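PDB 3U07: DUF1254 domain-containing protein from Vibrio parahaemolyticus, which is of unknown function but carries a probable signal sequence and combines the DUF1254 and DUF1214 families, which suggests an exported protein. Local coordinates for residues Ser39-Glu42 against Ala43-Phe47; Thr113-Met116 against Gly117-Asn121; Ala293-Asp296 against Ile297-Glu300; Leu284-Arg287 against Asp288-Gly291; Asp250-Pro253 against Glu254-Lys257. The protein carries 2 engineered substitutions. One frame throughout, in Å; residues are numbered along the deposited sequence.

In the fold
The five contacts follow one another along the chain in series; none nests in or crosses another. Contact 1 lies within helix 26-52 and closes no loop. Contact 2 closes the turn between strands 109-115 and 120-125, and its Met116 and Gly117 pack on contact 1. Contact 5 starts helix 253-273 far out on the surface, its centre about 31 Å from that of contact 4. Contact 4 caps the short helix 287-290, and contact 3 opens helix 295-305 directly afterwards. The backbone of Gly285 bonds to Thr120, while Phe298 of contact 3 packs against Ser39, so contacts 1 to 4 join helix, hairpin and the 284-300 region in one cluster.

Contact 1 (Ser39-Glu42 against Ala43-Phe47); sequences SIDE and AYKFF
Glu42 and Lys45 bury the most surface here, and they meet as an oblique crossing of two side chains three residues apart. The ammonium NZ of Lys45 donates to OE2 of Glu42 at 3.0 Å, on the syn side of that oxygen and 25° out of the carboxylate plane. The two chains get there differently: Lys45 runs fully extended beyond CG, whereas Glu42 is bent at chi2 (-59°), which brings its carboxylate back across the end of the lysine chain. A second carboxylate, that of Asp41, four residues before the lysine, flanks the same nitrogen. Asp41 OD2 stands 3.5 Å from Lys45 NZ, a longer salt bridge, and lies 3.2 Å from the carbon CE just behind it. A water accepts from Lys45 NZ at 2.8 Å and donates only weakly to Asp41 OD2. The other oxygen of Asp41, OD1, pairs with Arg218 of helix 215-224, so this carboxylate is shared between two cations and is probably kept ionised by them. Elsewhere on the helix, Ala43 CB lies 3.4 Å from Ser39 O. Backbone bonds such as Lys45 N to Asp41 O, 2.9 Å and nearly straight at 170°, keep the spacing regular. The geometry is that of an i to i+3 and i to i+4 salt-bridge network along the continuous alpha helix 26-52, with a link to helix 215-224.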
loop_
_atom_site.group_PDB
_atom_site.type_symbol
_atom_site.label_atom_id
_atom_site.label_comp_id
_atom_site.label_asym_id
_atom_site.label_seq_id
_atom_site.Cartn_x
_atom_site.Cartn_y
_atom_site.Cartn_z
ATOM N N SER A 39 -6.276 13.406 -0.417
ATOM C CA SER A 39 -5.213 12.409 -0.539
ATOM C C SER A 39 -3.861 12.957 -0.082
ATOM O O SER A 39 -3.106 12.274 0.605
ATOM C CB SER A 39 -5.120 11.901 -1.982
ATOM O OG SER A 39 -6.322 11.255 -2.366
ATOM N N ILE A 40 -3.558 14.190 -0.462
ATOM C CA ILE A 40 -2.300 14.814 -0.065
ATOM C C ILE A 40 -2.312 15.093 1.440
ATOM O O ILE A 40 -1.345 14.810 2.142
ATOM C CB ILE A 40 -2.080 16.141 -0.815
ATOM C CG1 ILE A 40 -1.916 15.862 -2.314
ATOM C CG2 ILE A 40 -0.838 16.847 -0.273
ATOM C CD1 ILE A 40 -2.110 17.075 -3.200
ATOM N N ASP A 41 -3.420 15.629 1.936
ATOM C CA ASP A 41 -3.515 15.944 3.353
ATOM C C ASP A 41 -3.339 14.711 4.229
ATOM O O ASP A 41 -2.572 14.733 5.192
ATOM C CB ASP A 41 -4.856 16.625 3.662
ATOM C CG ASP A 41 -4.861 17.300 5.026
ATOM O OD1 ASP A 41 -3.837 17.922 5.369
ATOM O OD2 ASP A 41 -5.878 17.220 5.750
ATOM N N GLU A 42 -4.032 13.628 3.893
ATOM C CA GLU A 42 -3.930 12.415 4.696
ATOM C C GLU A 42 -2.540 11.787 4.610
ATOM O O GLU A 42 -2.051 11.217 5.584
ATOM C CB GLU A 42 -5.014 11.415 4.284
ATOM C CG GLU A 42 -6.447 11.914 4.530
ATOM C CD GLU A 42 -6.721 12.237 5.997
ATOM O OE1 GLU A 42 -6.431 11.382 6.859
ATOM O OE2 GLU A 42 -7.229 13.342 6.290
ATOM N N ALA A 43 -1.890 11.891 3.454
ATOM C CA ALA A 43 -0.544 11.337 3.317
ATOM C C ALA A 43 0.377 12.145 4.235
ATOM O O ALA A 43 1.223 11.588 4.934
ATOM C CB ALA A 43 -0.070 11.436 1.873
ATOM N N TYR A 44 0.205 13.464 4.235
ATOM C CA TYR A 44 1.015 14.316 5.095
ATOM C C TYR A 44 0.790 13.964 6.569
ATOM O O TYR A 44 1.749 13.760 7.310
ATOM C CB TYR A 44 0.688 15.799 4.897
ATOM C CG TYR A 44 1.505 16.678 5.824
ATOM C CD1 TYR A 44 2.890 16.762 5.684
ATOM C CD2 TYR A 44 0.909 17.358 6.888
ATOM C CE1 TYR A 44 3.664 17.497 6.577
ATOM C CE2 TYR A 44 1.676 18.095 7.791
ATOM C CZ TYR A 44 3.054 18.158 7.628
ATOM O OH TYR A 44 3.830 18.864 8.515
ATOM N N LYS A 45 -0.472 13.898 6.990
ATOM C CA LYS A 45 -0.783 13.571 8.383
ATOM C C LYS A 45 -0.109 12.268 8.778
ATOM O O LYS A 45 0.459 12.151 9.867
ATOM C CB LYS A 45 -2.297 13.440 8.598
ATOM C CG LYS A 45 -3.095 14.733 8.492
ATOM C CD LYS A 45 -4.578 14.447 8.739
ATOM C CE LYS A 45 -5.458 15.655 8.459
ATOM N NZ LYS A 45 -6.905 15.302 8.553
ATOM N N PHE A 46 -0.175 11.281 7.891
ATOM C CA PHE A 46 0.440 9.991 8.173
ATOM C C PHE A 46 1.951 10.154 8.324
ATOM O O PHE A 46 2.555 9.577 9.218
ATOM C CB PHE A 46 0.145 8.994 7.053
ATOM C CG PHE A 46 0.718 7.628 7.303
ATOM C CD1 PHE A 46 -0.040 6.644 7.932
ATOM C CD2 PHE A 46 2.027 7.335 6.938
ATOM C CE1 PHE A 46 0.499 5.385 8.190
ATOM C CE2 PHE A 46 2.574 6.083 7.193
ATOM C CZ PHE A 46 1.810 5.106 7.822
ATOM N N PHE A 47 2.560 10.931 7.437
ATOM C CA PHE A 47 4.000 11.166 7.499
ATOM C C PHE A 47 4.351 11.885 8.804
ATOM O O PHE A 47 5.341 11.560 9.460
ATOM C CB PHE A 47 4.453 12.024 6.310
ATOM C CG PHE A 47 5.900 12.438 6.374
ATOM C CD1 PHE A 47 6.918 11.525 6.103
ATOM C CD2 PHE A 47 6.247 13.738 6.734
ATOM C CE1 PHE A 47 8.259 11.898 6.194
ATOM C CE2 PHE A 47 7.589 14.120 6.829
ATOM C CZ PHE A 47 8.594 13.198 6.558
HETATM O O HOH W 1 -8.272 17.730 8.148
#

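Contact 2 (Thr113-Met116 against Gly117-Asn121)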
loop_
_atom_site.group_PDB
_atom_site.type_symbol
_atom_site.label_atom_id
_atom_site.label_comp_id
_atom_site.label_asym_id
_atom_site.label_seq_id
_atom_site.Cartn_x
_atom_site.Cartn_y
_atom_site.Cartn_z
ATOM N N THR A 113 7.116 2.208 -4.064
ATOM C CA THR A 113 7.224 3.593 -3.623
ATOM C C THR A 113 6.012 4.385 -4.065
ATOM O O THR A 113 5.450 4.133 -5.129
ATOM C CB THR A 113 8.500 4.291 -4.187
ATOM O OG1 THR A 113 8.512 4.190 -5.617
ATOM C CG2 THR A 113 9.769 3.650 -3.624
HETATM N N MSE A 114 5.610 5.344 -3.236
HETATM C CA MSE A 114 4.459 6.188 -3.536
HETATM C C MSE A 114 4.784 7.622 -3.164
HETATM O O MSE A 114 5.548 7.864 -2.227
HETATM C CB MSE A 114 3.232 5.711 -2.747
HETATM C CG MSE A 114 2.760 4.318 -3.155
HETATM SE SE MSE A 114 1.181 3.735 -2.185
HETATM C CE MSE A 114 2.109 3.263 -0.562
ATOM N N ASP A 115 4.222 8.573 -3.897
ATOM C CA ASP A 115 4.484 9.965 -3.595
ATOM C C ASP A 115 3.433 10.524 -2.646
ATOM O O ASP A 115 2.466 9.832 -2.290
ATOM C CB ASP A 115 4.571 10.812 -4.875
ATOM C CG ASP A 115 3.286 10.820 -5.689
ATOM O OD1 ASP A 115 2.181 10.790 -5.102
ATOM O OD2 ASP A 115 3.388 10.884 -6.936
HETATM N N MSE A 116 3.638 11.775 -2.237
HETATM C CA MSE A 116 2.744 12.448 -1.302
HETATM C C MSE A 116 1.356 12.786 -1.848
HETATM O O MSE A 116 0.547 13.398 -1.155
HETATM C CB MSE A 116 3.429 13.712 -0.775
HETATM C CG MSE A 116 4.702 13.411 0.005
HETATM SE SE MSE A 116 4.350 12.332 1.589
HETATM C CE MSE A 116 3.601 13.763 2.637
ATOM N N GLY A 117 1.085 12.404 -3.089
ATOM C CA GLY A 117 -0.229 12.663 -3.650
ATOM C C GLY A 117 -0.995 11.350 -3.665
ATOM O O GLY A 117 -2.099 11.250 -4.205
ATOM N N HIS A 118 -0.365 10.347 -3.055
ATOM C CA HIS A 118 -0.854 8.972 -2.930
ATOM C C HIS A 118 -0.891 8.196 -4.247
ATOM O O HIS A 118 -1.799 7.401 -4.490
ATOM C CB HIS A 118 -2.226 8.921 -2.239
ATOM C CG HIS A 118 -2.519 7.595 -1.595
ATOM N ND1 HIS A 118 -3.374 6.667 -2.149
ATOM C CD2 HIS A 118 -2.042 7.035 -0.457
ATOM C CE1 HIS A 118 -3.410 5.591 -1.379
ATOM N NE2 HIS A 118 -2.610 5.789 -0.348
ATOM N N TYR A 119 0.108 8.444 -5.094
ATOM C CA TYR A 119 0.246 7.735 -6.366
ATOM C C TYR A 119 1.441 6.800 -6.270
ATOM O O TYR A 119 2.504 7.197 -5.786
ATOM C CB TYR A 119 0.535 8.679 -7.536
ATOM C CG TYR A 119 -0.613 9.529 -7.982
ATOM C CD1 TYR A 119 -0.716 10.856 -7.579
ATOM C CD2 TYR A 119 -1.595 9.012 -8.823
ATOM C CE1 TYR A 119 -1.768 11.652 -8.002
ATOM C CE2 TYR A 119 -2.653 9.800 -9.254
ATOM C CZ TYR A 119 -2.733 11.119 -8.838
ATOM O OH TYR A 119 -3.780 11.907 -9.250
ATOM N N THR A 120 1.273 5.561 -6.714
ATOM C CA THR A 120 2.396 4.634 -6.722
ATOM C C THR A 120 3.278 5.126 -7.886
ATOM O O THR A 120 2.772 5.382 -8.982
ATOM C CB THR A 120 1.923 3.186 -6.989
ATOM O OG1 THR A 120 1.392 2.626 -5.777
ATOM C CG2 THR A 120 3.075 2.326 -7.490
ATOM N N ASN A 121 4.573 5.317 -7.646
ATOM C CA ASN A 121 5.452 5.773 -8.724
ATOM C C ASN A 121 6.535 4.762 -9.070
ATOM O O ASN A 121 7.362 4.994 -9.947
ATOM C CB ASN A 121 6.073 7.151 -8.413
ATOM C CG ASN A 121 6.749 7.224 -7.047
ATOM O OD1 ASN A 121 7.091 6.211 -6.435
ATOM N ND2 ASN A 121 6.967 8.448 -6.578
#
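Asp115 and Tyr119 meet in a local, buried contact at the tip of the beta hairpin formed by strands 109-115 and 120-125, on one flank of a four-stranded antiparallel sheet. Two backbone bonds close the tip: Asp115 N donates to Tyr119 O at 2.9 Å, and His118 N donates to Asp115 O at 3.0 Å. The aspartate side chain adds two more. Its OD1 accepts from Gly117 N (2.8 Å) and from Tyr119 N (3.1 Å), and these donors come from opposite faces of the carboxylate plane, 38° and 48° out of it. A chi1 of 62°, placing CG between the backbone N and the carbonyl carbon, turns the carboxylate inward over the turn. The bond to Gly117 N makes an Asx turn, laid over a type I turn from Asp115 to His118. His118 then takes a left-handed backbone conformation, which fits the type I turn with G1 bulge of a 3:5 hairpin. The carboxylate also runs beside the Tyr119 side chain, its OD1 at the ring edge. Beyond the tip, OD2 of Asp115 forms a salt bridge with Arg287. Further along the strands, Met114 and Thr120 are a non-hydrogen-bonded pair. The Met114 CG lies 3.4 Å from Thr120 OG1, a packing contact; the hydroxyl has its hydrogen bond with His112 NE2. The selenium of this selenomethionine stands above the face of the His118 ring but at a distance, 5.0 Å from its centroid.

Contact 3 (Ala293-Asp296 against Ile297-Glu300); sequences APRD and IFAE
Arg295 lays its guanidinium flat on the ring of Phe298 three residues later, in the first turn of helix 295-305, with Pro294 at the N-cap position. The two planes are 12° apart and the centres 4.4 Å. The overlap is an off-centre cation-pi stack: NH1 of Arg295 lies over one face of the Phe298 ring, nearest CD2 at 3.5 Å, with CZ displaced from the ring normal. Bends at chi2 and at chi3, the latter 86°, turn the arginine chain so that it runs beside the phenylalanine and points the same way. What fixes the rotation of the guanidinium is the loop just before the helix. Both NE and NH2 of Arg295 donate side-on to the single oxygen Ala293 O, which lies within 1° of the guanidinium plane, at 3.2 and 2.9 Å respectively. The remaining terminal nitrogen, NH1, is held by the Tyr119 hydroxyl, and the Tyr119 ring also meets that of Phe298. Ile35 and Tyr36 of helix 26-52 touch the arginine as well, which places the stack between that helix and the hairpin tip. The backbone underneath is helical from the start, with Phe298 N bonded to Pro294 O at 3.0 Å in the carbonyl plane. On another side of the helix, Asp296 sends its OD2 to His269 of helix 253-273, while Pro294 CB touches the delta carbon CD1 of Ile297 at 4.1 Å. Asp296 OD1 turns back on its own chain, making a weak, strongly bent bond to Ile297 N at 2.7 Å.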
loop_
_atom_site.group_PDB
_atom_site.type_symbol
_atom_site.label_atom_id
_atom_site.label_comp_id
_atom_site.label_asym_id
_atom_site.label_seq_id
_atom_site.Cartn_x
_atom_site.Cartn_y
_atom_site.Cartn_z
ATOM N N ALA A 293 -8.127 10.683 -13.313
ATOM C CA ALA A 293 -9.339 10.012 -12.851
ATOM C C ALA A 293 -10.081 10.899 -11.853
ATOM O O ALA A 293 -9.478 11.774 -11.228
ATOM C CB ALA A 293 -8.985 8.683 -12.205
ATOM N N PRO A 294 -11.401 10.681 -11.691
ATOM C CA PRO A 294 -12.231 11.460 -10.764
ATOM C C PRO A 294 -11.607 11.507 -9.368
ATOM O O PRO A 294 -11.168 10.480 -8.841
ATOM C CB PRO A 294 -13.562 10.712 -10.782
ATOM C CG PRO A 294 -13.619 10.169 -12.175
ATOM C CD PRO A 294 -12.209 9.642 -12.358
ATOM N N ARG A 295 -11.577 12.698 -8.773
ATOM C CA ARG A 295 -10.980 12.875 -7.453
ATOM C C ARG A 295 -11.664 12.162 -6.288
ATOM O O ARG A 295 -10.974 11.632 -5.411
ATOM C CB ARG A 295 -10.850 14.366 -7.115
ATOM C CG ARG A 295 -9.807 15.133 -7.932
ATOM C CD ARG A 295 -8.424 14.516 -7.806
ATOM N NE ARG A 295 -8.208 13.434 -8.761
ATOM C CZ ARG A 295 -7.087 12.721 -8.836
ATOM N NH1 ARG A 295 -6.085 12.977 -8.004
ATOM N NH2 ARG A 295 -6.963 11.761 -9.745
ATOM N N ASP A 296 -12.996 12.140 -6.245
ATOM C CA ASP A 296 -13.632 11.464 -5.118
ATOM C C ASP A 296 -13.341 9.969 -5.136
ATOM O O ASP A 296 -13.137 9.366 -4.086
ATOM C CB ASP A 296 -15.148 11.744 -5.049
ATOM C CG ASP A 296 -15.884 11.432 -6.341
ATOM O OD1 ASP A 296 -15.260 10.997 -7.327
ATOM O OD2 ASP A 296 -17.117 11.633 -6.359
ATOM N N ILE A 297 -13.278 9.376 -6.324
ATOM C CA ILE A 297 -12.979 7.951 -6.413
ATOM C C ILE A 297 -11.498 7.717 -6.064
ATOM O O ILE A 297 -11.170 6.788 -5.324
ATOM C CB ILE A 297 -13.302 7.396 -7.823
ATOM C CG1 ILE A 297 -14.785 7.636 -8.133
ATOM C CG2 ILE A 297 -12.992 5.894 -7.881
ATOM C CD1 ILE A 297 -15.211 7.223 -9.520
ATOM N N PHE A 298 -10.605 8.562 -6.577
ATOM C CA PHE A 298 -9.181 8.422 -6.272
ATOM C C PHE A 298 -8.994 8.529 -4.757
ATOM O O PHE A 298 -8.231 7.771 -4.147
ATOM C CB PHE A 298 -8.373 9.531 -6.957
ATOM C CG PHE A 298 -6.898 9.481 -6.658
ATOM C CD1 PHE A 298 -6.071 8.570 -7.310
ATOM C CD2 PHE A 298 -6.335 10.336 -5.709
ATOM C CE1 PHE A 298 -4.708 8.509 -7.022
ATOM C CE2 PHE A 298 -4.968 10.282 -5.413
ATOM C CZ PHE A 298 -4.155 9.364 -6.073
ATOM N N ALA A 299 -9.708 9.479 -4.159
ATOM C CA ALA A 299 -9.649 9.711 -2.719
ATOM C C ALA A 299 -10.066 8.485 -1.903
ATOM O O ALA A 299 -9.564 8.274 -0.796
ATOM C CB ALA A 299 -10.535 10.907 -2.350
ATOM N N GLU A 300 -10.988 7.679 -2.429
ATOM C CA GLU A 300 -11.419 6.492 -1.689
ATOM C C GLU A 300 -10.257 5.507 -1.553
ATOM O O GLU A 300 -10.267 4.628 -0.685
ATOM C CB GLU A 300 -12.613 5.811 -2.380
ATOM C CG GLU A 300 -13.935 6.606 -2.354
ATOM C CD GLU A 300 -14.508 6.809 -0.947
ATOM O OE1 GLU A 300 -14.081 6.110 -0.004
ATOM O OE2 GLU A 300 -15.403 7.667 -0.790
#

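Contact 4 (Leu284-Arg287 against Asp288-Gly291); sequences LGTR and DTLG
Leu290 packs tightly on the backbone of Gly285: its CD1 methyl comes within 3.3 Å of Gly285 N, where the glycine has no side chain to hold it off. Next along the chain, Thr286 O is gripped by two donors. Leu290 N reaches it at 2.8 Å, nearly along the C=O axis, while Thr289 N approaches from 67° above the carbonyl plane at 3.2 Å. The two threonines complete a capping box at the start of the short helix 287-290. Thr286 N donates to Thr289 OG1 at 3.3 Å, and in return Thr286 OG1 accepts weakly from Thr289 N. The same hydroxyl oxygen takes a second weak bond from Asp288 N. With chi1 near 60° in both threonines, each OG1 is turned back onto the other residue's backbone. The solvent side is looser: Asp288 is exposed, its CB no nearer than 3.7 Å to a Thr286 side-chain atom, OG1, and Thr289, although tied into the box by N and OG1, is exposed too. The Arg287 chain, extended from CG to NE, carries NH1 to a salt bridge with Asp232 and lies against Met228 and Ala231. At the far end, Gly291 N closes the last bond, to Arg287 O at 2.9 Å.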
loop_
_atom_site.group_PDB
_atom_site.type_symbol
_atom_site.label_atom_id
_atom_site.label_comp_id
_atom_site.label_asym_id
_atom_site.label_seq_id
_atom_site.Cartn_x
_atom_site.Cartn_y
_atom_site.Cartn_z
ATOM N N LEU A 284 -6.411 2.526 -6.522
ATOM C CA LEU A 284 -4.978 2.462 -6.287
ATOM C C LEU A 284 -4.259 2.346 -7.613
ATOM O O LEU A 284 -4.531 1.441 -8.397
ATOM C CB LEU A 284 -4.662 1.255 -5.397
ATOM C CG LEU A 284 -5.368 1.238 -4.033
ATOM C CD1 LEU A 284 -5.135 -0.097 -3.341
ATOM C CD2 LEU A 284 -4.838 2.385 -3.167
ATOM N N GLY A 285 -3.335 3.266 -7.869
ATOM C CA GLY A 285 -2.621 3.226 -9.131
ATOM C C GLY A 285 -1.511 4.256 -9.248
ATOM O O GLY A 285 -1.013 4.783 -8.248
ATOM N N THR A 286 -1.134 4.548 -10.486
ATOM C CA THR A 286 -0.063 5.488 -10.777
ATOM C C THR A 286 -0.646 6.742 -11.401
ATOM O O THR A 286 -1.839 6.800 -11.710
ATOM C CB THR A 286 0.907 4.886 -11.802
ATOM O OG1 THR A 286 0.242 4.797 -13.072
ATOM C CG2 THR A 286 1.341 3.479 -11.377
ATOM N N ARG A 287 0.185 7.762 -11.594
ATOM C CA ARG A 287 -0.315 8.980 -12.240
ATOM C C ARG A 287 -0.656 8.644 -13.703
ATOM O O ARG A 287 -1.512 9.319 -14.300
ATOM C CB ARG A 287 0.739 10.085 -12.210
ATOM C CG ARG A 287 0.933 10.656 -10.812
ATOM C CD ARG A 287 1.896 11.829 -10.737
ATOM N NE ARG A 287 2.052 12.295 -9.360
ATOM C CZ ARG A 287 1.220 13.125 -8.733
ATOM N NH1 ARG A 287 0.149 13.609 -9.351
ATOM N NH2 ARG A 287 1.465 13.467 -7.476
ATOM N N ASP A 288 -0.049 7.630 -14.288
ATOM C CA ASP A 288 -0.446 7.402 -15.656
ATOM C C ASP A 288 -1.857 6.835 -15.785
ATOM O O ASP A 288 -2.517 7.017 -16.805
ATOM C CB ASP A 288 0.542 6.499 -16.321
ATOM C CG ASP A 288 1.619 7.269 -17.043
ATOM O OD1 ASP A 288 1.262 8.154 -17.847
ATOM O OD2 ASP A 288 2.817 6.975 -16.833
ATOM N N THR A 289 -2.313 6.126 -14.758
ATOM C CA THR A 289 -3.639 5.514 -14.823
ATOM C C THR A 289 -4.680 6.250 -14.005
ATOM O O THR A 289 -5.866 6.118 -14.259
ATOM C CB THR A 289 -3.615 4.036 -14.356
ATOM O OG1 THR A 289 -3.110 3.965 -13.017
ATOM C CG2 THR A 289 -2.744 3.191 -15.275
ATOM N N LEU A 290 -4.258 7.034 -13.022
ATOM C CA LEU A 290 -5.246 7.746 -12.218
ATOM C C LEU A 290 -5.053 9.257 -12.154
ATOM O O LEU A 290 -5.869 9.967 -11.567
ATOM C CB LEU A 290 -5.287 7.154 -10.806
ATOM C CG LEU A 290 -5.789 5.709 -10.713
ATOM C CD1 LEU A 290 -5.545 5.167 -9.312
ATOM C CD2 LEU A 290 -7.276 5.654 -11.062
ATOM N N GLY A 291 -3.983 9.753 -12.766
ATOM C CA GLY A 291 -3.730 11.182 -12.746
ATOM C C GLY A 291 -4.934 12.014 -13.160
ATOM O O GLY A 291 -5.195 13.065 -12.573
#

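Contact 5 (Asp250-Pro253 against Glu254-Lys257)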
loop_
_atom_site.group_PDB
_atom_site.type_symbol
_atom_site.label_atom_id
_atom_site.label_comp_id
_atom_site.label_asym_id
_atom_site.label_seq_id
_atom_site.Cartn_x
_atom_site.Cartn_y
_atom_site.Cartn_z
ATOM N N ASP A 250 -0.878 32.838 2.582
ATOM C CA ASP A 250 -1.745 33.986 2.856
ATOM C C ASP A 250 -3.163 33.722 2.356
ATOM O O ASP A 250 -3.363 33.438 1.177
ATOM C CB ASP A 250 -1.182 35.246 2.182
ATOM C CG ASP A 250 -1.009 35.083 0.673
ATOM O OD1 ASP A 250 -1.568 35.907 -0.085
ATOM O OD2 ASP A 250 -0.311 34.139 0.242
ATOM N N PHE A 251 -4.147 33.838 3.245
ATOM C CA PHE A 251 -5.537 33.577 2.873
ATOM C C PHE A 251 -6.509 34.679 3.270
ATOM O O PHE A 251 -6.274 35.411 4.231
ATOM C CB PHE A 251 -6.011 32.277 3.527
ATOM C CG PHE A 251 -5.112 31.102 3.272
ATOM C CD1 PHE A 251 -5.243 30.347 2.112
ATOM C CD2 PHE A 251 -4.120 30.761 4.184
ATOM C CE1 PHE A 251 -4.396 29.268 1.867
ATOM C CE2 PHE A 251 -3.272 29.688 3.948
ATOM C CZ PHE A 251 -3.410 28.942 2.788
ATOM N N THR A 252 -7.607 34.782 2.523
ATOM C CA THR A 252 -8.655 35.758 2.814
ATOM C C THR A 252 -9.663 35.065 3.736
ATOM O O THR A 252 -9.713 33.834 3.800
ATOM C CB THR A 252 -9.421 36.184 1.548
ATOM O OG1 THR A 252 -10.154 35.059 1.039
ATOM C CG2 THR A 252 -8.460 36.708 0.481
ATOM N N PRO A 253 -10.473 35.846 4.470
ATOM C CA PRO A 253 -11.470 35.258 5.374
ATOM C C PRO A 253 -12.393 34.299 4.617
ATOM O O PRO A 253 -12.729 33.223 5.103
ATOM C CB PRO A 253 -12.219 36.483 5.898
ATOM C CG PRO A 253 -11.139 37.529 5.945
ATOM C CD PRO A 253 -10.430 37.314 4.615
ATOM N N GLU A 254 -12.792 34.698 3.414
ATOM C CA GLU A 254 -13.675 33.870 2.599
ATOM C C GLU A 254 -13.040 32.510 2.294
ATOM O O GLU A 254 -13.720 31.482 2.337
ATOM C CB GLU A 254 -14.020 34.593 1.297
ATOM C CG GLU A 254 -15.017 33.855 0.410
ATOM C CD GLU A 254 -16.339 33.548 1.105
ATOM O OE1 GLU A 254 -16.618 34.137 2.174
ATOM O OE2 GLU A 254 -17.109 32.723 0.570
ATOM N N GLN A 255 -11.742 32.496 1.994
ATOM C CA GLN A 255 -11.073 31.230 1.702
ATOM C C GLN A 255 -11.060 30.333 2.937
ATOM O O GLN A 255 -11.321 29.132 2.836
ATOM C CB GLN A 255 -9.654 31.481 1.165
ATOM C CG GLN A 255 -9.688 32.115 -0.235
ATOM C CD GLN A 255 -8.326 32.573 -0.743
ATOM O OE1 GLN A 255 -7.478 33.026 0.030
ATOM N NE2 GLN A 255 -8.124 32.480 -2.058
ATOM N N LEU A 256 -10.784 30.910 4.104
ATOM C CA LEU A 256 -10.786 30.135 5.342
ATOM C C LEU A 256 -12.186 29.549 5.589
ATOM O O LEU A 256 -12.327 28.432 6.097
ATOM C CB LEU A 256 -10.382 31.016 6.530
ATOM C CG LEU A 256 -8.946 31.563 6.559
ATOM C CD1 LEU A 256 -8.723 32.337 7.859
ATOM C CD2 LEU A 256 -7.945 30.418 6.458
ATOM N N LYS A 257 -13.217 30.307 5.224
ATOM C CA LYS A 257 -14.596 29.859 5.406
ATOM C C LYS A 257 -14.936 28.750 4.417
ATOM O O LYS A 257 -15.566 27.760 4.777
ATOM C CB LYS A 257 -15.572 31.027 5.223
ATOM C CG LYS A 257 -17.036 30.649 5.452
ATOM C CD LYS A 257 -17.952 31.863 5.403
ATOM C CE LYS A 257 -18.758 31.919 4.114
ATOM N NZ LYS A 257 -19.509 33.200 3.985
HETATM O O HOH W 2 -5.616 34.886 -0.941
#
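The ring of Phe251 and the amide of Gln255 cross at about a right angle as side chains, their planes 67° apart, and the amide oxygen sits at the ring's edge, close to its plane. That oxygen, OE1, lies 4.1 Å from Phe251 CD1. The CD2 methyl of Leu256 comes to the same residue obliquely, 4.0 Å from Phe251 CB. OE1 is fixed by polar partners: Thr252 N donates to it at 3.1 Å in a nearly straight bond (166°), and a water donates to it at 2.8 Å while giving a weak bond to Asp250 O. An extended chain beyond CG carries the Gln255 amide back past the start of the helix to meet Thr252 N. The return bond runs from Gln255 N to Thr252 OG1, 3.2 Å, made possible by a chi1 of 66° that puts the hydroxyl between backbone N and carbonyl carbon. Together these two bonds are a capping box, with Thr252 as N-cap. Behind the cap the backbone follows on, Leu256 N bonding to Thr252 O at 3.1 Å. The Gln255 amide nitrogen NE2 reaches Ser241 O, in the loop following helix 233-239. Thr252 and Pro253 are exposed, whereas the Phe251 ring turns inward to touch Leu216 and Asn220, which sets the N terminus of helix 253-273 against helix 215-224.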